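Local coordinates for possible protein of nuclear scaffold (Encephalitozoon cuniculi, PDB 3KAE), which probably serves, as the Cdc27 subunit of the anaphase-promoting complex, in protein binding through tetratricopeptide repeats, its N-terminal domain forming a homodimer, at residues E178-V181 with S182-E186. Sequence-based numbering, arbitrary orientation.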
# COMPACT_ATOMS: atom_id res chain seq x y z
N GLU C 178 6.21 -11.66 22.50
CA GLU C 178 6.76 -12.95 22.89
C GLU C 178 6.02 -13.48 24.11
O GLU C 178 5.86 -14.68 24.29
CB GLU C 178 8.27 -12.85 23.14
CG GLU C 178 9.06 -12.14 22.02
CD GLU C 178 9.04 -12.90 20.69
OE1 GLU C 178 8.61 -14.07 20.67
OE2 GLU C 178 9.47 -12.31 19.66
N GLU C 179 5.54 -12.56 24.94
CA GLU C 179 4.65 -12.90 26.05
C GLU C 179 3.30 -13.38 25.53
O GLU C 179 2.67 -14.26 26.12
CB GLU C 179 4.47 -11.69 26.96
CG GLU C 179 3.34 -11.83 27.96
CD GLU C 179 3.28 -10.66 28.91
OE1 GLU C 179 4.14 -9.76 28.80
OE2 GLU C 179 2.36 -10.64 29.77
N TYR C 180 2.85 -12.81 24.42
CA TYR C 180 1.58 -13.22 23.82
C TYR C 180 1.66 -14.66 23.34
O TYR C 180 0.71 -15.43 23.46
CB TYR C 180 1.20 -12.30 22.67
CG TYR C 180 0.23 -12.91 21.68
CD1 TYR C 180 0.70 -13.60 20.58
CD2 TYR C 180 -1.14 -12.79 21.85
CE1 TYR C 180 -0.18 -14.16 19.65
CE2 TYR C 180 -2.03 -13.36 20.94
CZ TYR C 180 -1.53 -14.03 19.85
OH TYR C 180 -2.40 -14.58 18.94
N VAL C 181 2.82 -15.00 22.79
CA VAL C 181 3.06 -16.35 22.33
C VAL C 181 3.14 -17.33 23.51
O VAL C 181 2.58 -18.41 23.46
CB VAL C 181 4.36 -16.43 21.52
CG1 VAL C 181 4.54 -17.82 20.95
CG2 VAL C 181 4.37 -15.38 20.40
N SER C 182 3.86 -16.94 24.56
CA SER C 182 3.98 -17.75 25.77
C SER C 182 2.60 -18.07 26.33
O SER C 182 2.29 -19.23 26.65
CB SER C 182 4.80 -17.01 26.82
OG SER C 182 6.04 -16.58 26.30
N ASP C 183 1.78 -17.03 26.46
CA ASP C 183 0.44 -17.18 27.02
C ASP C 183 -0.38 -18.14 26.19
O ASP C 183 -1.10 -18.99 26.74
CB ASP C 183 -0.25 -15.83 27.12
CG ASP C 183 0.39 -14.93 28.16
OD1 ASP C 183 1.37 -15.35 28.81
OD2 ASP C 183 -0.09 -13.79 28.33
N SER C 184 -0.25 -18.01 24.88
CA SER C 184 -0.99 -18.84 23.93
C SER C 184 -0.58 -20.29 24.06
O SER C 184 -1.42 -21.19 24.09
CB SER C 184 -0.77 -18.35 22.48
OG SER C 184 -1.21 -17.01 22.30
N ILE C 185 0.72 -20.55 24.15
CA ILE C 185 1.17 -21.92 24.27
C ILE C 185 0.56 -22.49 25.56
O ILE C 185 0.01 -23.60 25.59
CB ILE C 185 2.70 -22.02 24.33
CG1 ILE C 185 3.35 -21.53 23.05
CG2 ILE C 185 3.11 -23.48 24.57
CD1 ILE C 185 4.86 -21.42 23.13
N GLU C 186 0.65 -21.71 26.63
CA GLU C 186 0.15 -22.16 27.92
C GLU C 186 -1.36 -22.39 27.91
O GLU C 186 -1.84 -23.39 28.45
CB GLU C 186 0.51 -21.18 29.03
CG GLU C 186 -0.02 -21.63 30.39
CD GLU C 186 0.24 -20.63 31.51
OE1 GLU C 186 1.11 -19.75 31.33
OE2 GLU C 186 -0.43 -20.73 32.56
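Tyr180 O takes two hydrogen bonds from Ser184, one turn further along helix 176-190: the backbone N at 3.1 Å and the hydroxyl OG at 2.7 Å, arriving from opposite faces of the carbonyl plane. Ser182 treats Glu178 O in the same way, with N at 3.0 Å and OG at 2.8 Å. In both serines OG lies beside its own backbone N (chi1 -61° in Ser184), which points the hydroxyl back at the carbonyl four residues earlier: i to i+4 helix bonding doubled by side chains. Serine therefore suits buried Ser184. The same OG sits over the centre of the Tyr180 ring, 3.8 Å above its plane, while Tyr180 OH bonds to Glu151 and the ring meets Phe23 of the second subunit edge-to-face. Asp183 N bonds to Glu179 O at 2.9 Å, and Ile185 N to Val181 O. Val181 and Ile185 touch Val150 and Leu154 of helix 147-155, a face suited to branched aliphatic chains. Glu179 OE2 and Asp183 OD2 come within 4.2 Å, their carboxylate planes 75° apart. The serine hydroxyl donors are thus spent on their own helix, whereas Lys198, salt-bridged to both acids, probably offsets their like charges and, with Tyr199 OH bonded to Asp183, joins helices 176-190 and 193-200 of this tetratricopeptide-repeat domain.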